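Local coordinates for protein mannosephosphate isomerase, putative (Archaeoglobus fulgidus, PDB 1ZX5) that probably interconverts D-mannose 6-phosphate and D-fructose 6-phosphate as a zinc-dependent isomerase of the type 1 mannose-6-phosphate isomerase family, at residues L232-I243 / F284-R295. Numbering follows the deposited sequence.
With ACY (acetic acid), chain E.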
loop_
_atom_site.group_PDB
_atom_site.type_symbol
_atom_site.label_atom_id
_atom_site.label_comp_id
_atom_site.label_asym_id
_atom_site.label_seq_id
_atom_site.Cartn_x
_atom_site.Cartn_y
_atom_site.Cartn_z
ATOM N N LEU A 232 2.885 -0.999 -9.203
ATOM C CA LEU A 232 2.343 -2.326 -8.981
ATOM C C LEU A 232 1.654 -2.760 -10.274
ATOM O O LEU A 232 1.120 -1.921 -11.007
ATOM C CB LEU A 232 1.355 -2.318 -7.801
ATOM C CG LEU A 232 0.044 -1.525 -7.938
ATOM C CD1 LEU A 232 -1.048 -2.358 -8.625
ATOM C CD2 LEU A 232 -0.442 -1.064 -6.558
ATOM N N GLU A 233 1.686 -4.058 -10.555
ATOM C CA GLU A 233 0.953 -4.629 -11.692
ATOM C C GLU A 233 0.436 -5.994 -11.307
ATOM O O GLU A 233 1.090 -6.720 -10.560
ATOM C CB GLU A 233 1.836 -4.750 -12.941
ATOM C CG GLU A 233 3.112 -5.577 -12.721
ATOM C CD GLU A 233 3.914 -5.801 -13.988
ATOM O OE1 GLU A 233 3.510 -5.292 -15.054
ATOM O OE2 GLU A 233 4.941 -6.517 -13.926
ATOM N N VAL A 234 -0.742 -6.333 -11.817
ATOM C CA VAL A 234 -1.323 -7.645 -11.628
ATOM C C VAL A 234 -0.886 -8.537 -12.800
ATOM O O VAL A 234 -1.125 -8.202 -13.954
ATOM C CB VAL A 234 -2.875 -7.564 -11.529
ATOM C CG1 VAL A 234 -3.499 -8.966 -11.373
ATOM C CG2 VAL A 234 -3.290 -6.647 -10.362
ATOM N N VAL A 235 -0.218 -9.648 -12.498
ATOM C CA VAL A 235 0.170 -10.624 -13.512
ATOM C C VAL A 235 -0.812 -11.798 -13.471
ATOM O O VAL A 235 -0.980 -12.426 -12.421
ATOM C CB VAL A 235 1.620 -11.130 -13.279
ATOM C CG1 VAL A 235 2.094 -12.045 -14.449
ATOM C CG2 VAL A 235 2.565 -9.944 -13.080
ATOM N N ASP A 236 -1.491 -12.055 -14.591
ATOM C CA ASP A 236 -2.378 -13.219 -14.722
ATOM C C ASP A 236 -1.531 -14.431 -15.067
ATOM O O ASP A 236 -0.871 -14.447 -16.101
ATOM C CB ASP A 236 -3.417 -13.030 -15.847
ATOM C CG ASP A 236 -4.444 -11.935 -15.543
ATOM O OD1 ASP A 236 -4.654 -11.581 -14.367
ATOM O OD2 ASP A 236 -5.056 -11.428 -16.505
ATOM N N VAL A 237 -1.551 -15.447 -14.217
ATOM C CA VAL A 237 -0.739 -16.628 -14.461
ATOM C C VAL A 237 -1.623 -17.862 -14.725
ATOM O O VAL A 237 -2.475 -18.222 -13.902
ATOM C CB VAL A 237 0.212 -16.894 -13.273
ATOM C CG1 VAL A 237 1.062 -18.145 -13.520
ATOM C CG2 VAL A 237 1.076 -15.673 -12.992
ATOM N N THR A 238 -1.412 -18.491 -15.873
ATOM C CA THR A 238 -2.045 -19.760 -16.199
ATOM C C THR A 238 -0.944 -20.691 -16.689
ATOM O O THR A 238 -0.507 -20.586 -17.820
ATOM C CB THR A 238 -3.146 -19.579 -17.289
ATOM O OG1 THR A 238 -4.149 -18.686 -16.791
ATOM C CG2 THR A 238 -3.818 -20.892 -17.600
ATOM N N GLY A 239 -0.485 -21.588 -15.830
ATOM C CA GLY A 239 0.715 -22.368 -16.122
ATOM C C GLY A 239 1.922 -21.668 -15.515
ATOM O O GLY A 239 1.863 -21.192 -14.383
ATOM N N THR A 240 2.999 -21.567 -16.286
ATOM C CA THR A 240 4.261 -21.013 -15.801
ATOM C C THR A 240 4.549 -19.666 -16.450
ATOM O O THR A 240 4.482 -19.540 -17.668
ATOM C CB THR A 240 5.447 -21.990 -16.029
ATOM O OG1 THR A 240 5.140 -23.247 -15.417
ATOM C CG2 THR A 240 6.768 -21.443 -15.422
ATOM N N ALA A 241 4.858 -18.663 -15.632
ATOM C CA ALA A 241 5.229 -17.360 -16.156
ATOM C C ALA A 241 6.573 -16.952 -15.588
ATOM O O ALA A 241 6.839 -17.128 -14.396
ATOM C CB ALA A 241 4.174 -16.308 -15.817
ATOM N N GLU A 242 7.415 -16.401 -16.453
ATOM C CA GLU A 242 8.678 -15.838 -16.031
ATOM C C GLU A 242 8.486 -14.381 -15.624
ATOM O O GLU A 242 7.824 -13.613 -16.317
ATOM C CB GLU A 242 9.716 -15.957 -17.144
ATOM C CG GLU A 242 11.060 -15.360 -16.756
ATOM C CD GLU A 242 12.160 -15.677 -17.735
ATOM O OE1 GLU A 242 11.977 -15.487 -18.960
ATOM O OE2 GLU A 242 13.223 -16.117 -17.279
ATOM N N ILE A 243 9.087 -14.000 -14.508
ATOM C CA ILE A 243 8.959 -12.641 -14.010
ATOM C C ILE A 243 10.342 -12.024 -13.820
ATOM O O ILE A 243 11.236 -12.663 -13.270
ATOM C CB ILE A 243 8.120 -12.621 -12.692
ATOM C CG1 ILE A 243 6.686 -13.086 -12.983
ATOM C CG2 ILE A 243 8.136 -11.219 -12.029
ATOM C CD1 ILE A 243 5.753 -12.950 -11.812
ATOM N N PHE A 284 12.767 -15.106 -12.196
ATOM C CA PHE A 284 12.314 -16.340 -11.585
ATOM C C PHE A 284 11.011 -16.720 -12.278
ATOM O O PHE A 284 10.432 -15.911 -13.021
ATOM C CB PHE A 284 12.090 -16.122 -10.077
ATOM C CG PHE A 284 11.137 -14.991 -9.754
ATOM C CD1 PHE A 284 9.783 -15.242 -9.560
ATOM C CD2 PHE A 284 11.594 -13.678 -9.645
ATOM C CE1 PHE A 284 8.898 -14.204 -9.247
ATOM C CE2 PHE A 284 10.715 -12.636 -9.360
ATOM C CZ PHE A 284 9.362 -12.904 -9.152
ATOM N N THR A 285 10.542 -17.938 -12.038
ATOM C CA THR A 285 9.220 -18.310 -12.527
ATOM C C THR A 285 8.203 -18.461 -11.400
ATOM O O THR A 285 8.555 -18.768 -10.256
ATOM C CB THR A 285 9.242 -19.589 -13.393
ATOM O OG1 THR A 285 9.624 -20.713 -12.587
ATOM C CG2 THR A 285 10.192 -19.435 -14.573
ATOM N N VAL A 286 6.943 -18.202 -11.743
ATOM C CA VAL A 286 5.802 -18.486 -10.877
ATOM C C VAL A 286 4.885 -19.453 -11.634
ATOM O O VAL A 286 4.748 -19.362 -12.859
ATOM C CB VAL A 286 5.058 -17.196 -10.419
ATOM C CG1 VAL A 286 6.040 -16.248 -9.767
ATOM C CG2 VAL A 286 4.394 -16.484 -11.586
ATOM N N GLU A 287 4.293 -20.406 -10.912
ATOM C CA GLU A 287 3.441 -21.390 -11.549
ATOM C C GLU A 287 2.125 -21.555 -10.811
ATOM O O GLU A 287 2.097 -21.795 -9.603
ATOM C CB GLU A 287 4.155 -22.740 -11.668
ATOM C CG GLU A 287 3.399 -23.730 -12.520
ATOM C CD GLU A 287 3.824 -25.163 -12.275
ATOM O OE1 GLU A 287 4.604 -25.402 -11.333
ATOM O OE2 GLU A 287 3.390 -26.055 -13.037
ATOM N N SER A 288 1.034 -21.478 -11.566
ATOM C CA SER A 288 -0.302 -21.556 -11.001
ATOM C C SER A 288 -1.268 -22.109 -12.037
ATOM O O SER A 288 -1.152 -21.810 -13.231
ATOM C CB SER A 288 -0.748 -20.157 -10.558
ATOM O OG SER A 288 -1.994 -20.200 -9.899
ATOM N N GLU A 289 -2.219 -22.926 -11.586
ATOM C CA GLU A 289 -3.305 -23.414 -12.460
ATOM C C GLU A 289 -4.017 -22.230 -13.158
ATOM O O GLU A 289 -4.204 -22.225 -14.375
ATOM C CB GLU A 289 -4.313 -24.179 -11.602
ATOM C CG GLU A 289 -5.300 -25.038 -12.368
ATOM C CD GLU A 289 -6.192 -25.835 -11.445
ATOM O OE1 GLU A 289 -6.589 -26.961 -11.810
ATOM O OE2 GLU A 289 -6.473 -25.341 -10.332
ATOM N N ARG A 290 -4.422 -21.248 -12.354
ATOM C CA ARG A 290 -4.929 -19.962 -12.825
ATOM C C ARG A 290 -4.911 -19.069 -11.607
ATOM O O ARG A 290 -5.662 -19.289 -10.657
ATOM C CB ARG A 290 -6.356 -20.043 -13.414
ATOM C CG ARG A 290 -6.817 -18.726 -14.065
ATOM C CD ARG A 290 -8.346 -18.645 -14.300
ATOM N NE ARG A 290 -9.103 -18.932 -13.070
ATOM C CZ ARG A 290 -9.270 -18.095 -12.043
ATOM N NH1 ARG A 290 -8.755 -16.865 -12.069
ATOM N NH2 ARG A 290 -9.961 -18.491 -10.976
ATOM N N GLY A 291 -4.035 -18.079 -11.618
ATOM C CA GLY A 291 -3.903 -17.198 -10.477
ATOM C C GLY A 291 -3.585 -15.775 -10.874
ATOM O O GLY A 291 -3.330 -15.479 -12.053
ATOM N N LYS A 292 -3.617 -14.894 -9.884
ATOM C CA LYS A 292 -3.262 -13.490 -10.062
ATOM C C LYS A 292 -2.284 -13.116 -8.986
ATOM O O LYS A 292 -2.564 -13.279 -7.795
ATOM C CB LYS A 292 -4.498 -12.579 -10.013
ATOM C CG LYS A 292 -5.488 -12.902 -11.122
ATOM C CD LYS A 292 -6.600 -11.900 -11.189
ATOM C CE LYS A 292 -7.761 -12.452 -12.004
ATOM N NZ LYS A 292 -7.441 -12.440 -13.447
ATOM N N ILE A 293 -1.118 -12.653 -9.410
ATOM C CA ILE A 293 -0.072 -12.285 -8.474
ATOM C C ILE A 293 0.253 -10.809 -8.737
ATOM O O ILE A 293 0.345 -10.384 -9.884
ATOM C CB ILE A 293 1.163 -13.259 -8.593
ATOM C CG1 ILE A 293 2.149 -13.075 -7.421
ATOM C CG2 ILE A 293 1.853 -13.160 -9.983
ATOM C CD1 ILE A 293 3.135 -14.244 -7.266
ATOM N N VAL A 294 0.380 -10.031 -7.669
ATOM C CA VAL A 294 0.682 -8.623 -7.790
ATOM C C VAL A 294 2.183 -8.439 -7.641
ATOM O O VAL A 294 2.775 -8.896 -6.653
ATOM C CB VAL A 294 -0.063 -7.782 -6.706
ATOM C CG1 VAL A 294 0.189 -6.273 -6.922
ATOM C CG2 VAL A 294 -1.575 -8.108 -6.705
ATOM N N ARG A 295 2.801 -7.775 -8.612
ATOM C CA ARG A 295 4.209 -7.426 -8.509
ATOM C C ARG A 295 4.342 -5.946 -8.132
ATOM O O ARG A 295 3.866 -5.074 -8.850
ATOM C CB ARG A 295 4.934 -7.705 -9.824
ATOM C CG ARG A 295 6.437 -7.598 -9.712
ATOM C CD ARG A 295 7.144 -7.855 -11.040
ATOM N NE ARG A 295 6.922 -6.794 -12.016
ATOM C CZ ARG A 295 7.766 -5.799 -12.278
ATOM N NH1 ARG A 295 7.444 -4.898 -13.205
ATOM N NH2 ARG A 295 8.935 -5.702 -11.645
HETATM C C ACY E . -6.636 -8.548 -13.868
HETATM O O ACY E . -7.585 -9.308 -13.579
HETATM O OXT ACY E . -5.514 -8.942 -14.258
HETATM C CH3 ACY E . -6.870 -7.080 -13.755
HETATM O O HOH W 1 3.397 -25.097 -16.209
#
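Arg295 and Glu233 form an antiparallel hydrogen-bonded pair, and Arg295 CB lies 4.0 Å from Glu233 CG. Further out, Arg295 CD rests against Ile243 CG2 at 3.6 Å. The bend at chi3 (69°) then turns the guanidinium toward the carboxylate. Arg295 NE donates to Glu233 OE2 at 2.8 Å, on the anti side but tilted out of the carboxylate plane; Arg295 NH1 meets the same oxygen at 3.1 Å, further above the same face. Both bonds lie nearly in the guanidinium plane, which stands 69° from the carboxylate. With an alanine here, Glu233 would probably lose its charge partner and Ile243 CG2 the methylene beside it. Paired backbone hydrogen bonds run from Glu233/Arg295 to Val237/Gly291 and resume from Gly239/Ser288 to Ile243/Phe284. Both chains turn a corner together, at 238-239 and 289-290, so one two-stranded ribbon passes between sheets of the cupin beta-sandwich. A beta bulge shifts the register by one there; at Gly239 (phi 94°) a CB would jam against Thr238 O. Inside the fold, Val237 CG2 meets Val286 CG2 at 3.7 Å and also touches Ile293 CG2, while Ile243 CB makes a CH-pi contact over one Phe284 face, 4.1 Å from the centroid and offset toward the rim. On the other face, with Val234 and Val294, Lys292 NZ forms a salt bridge to Asp236 OD1 (3.1 Å, from above the carboxylate plane) and donates to a bound acetic acid, probably from the crystallisation liquor.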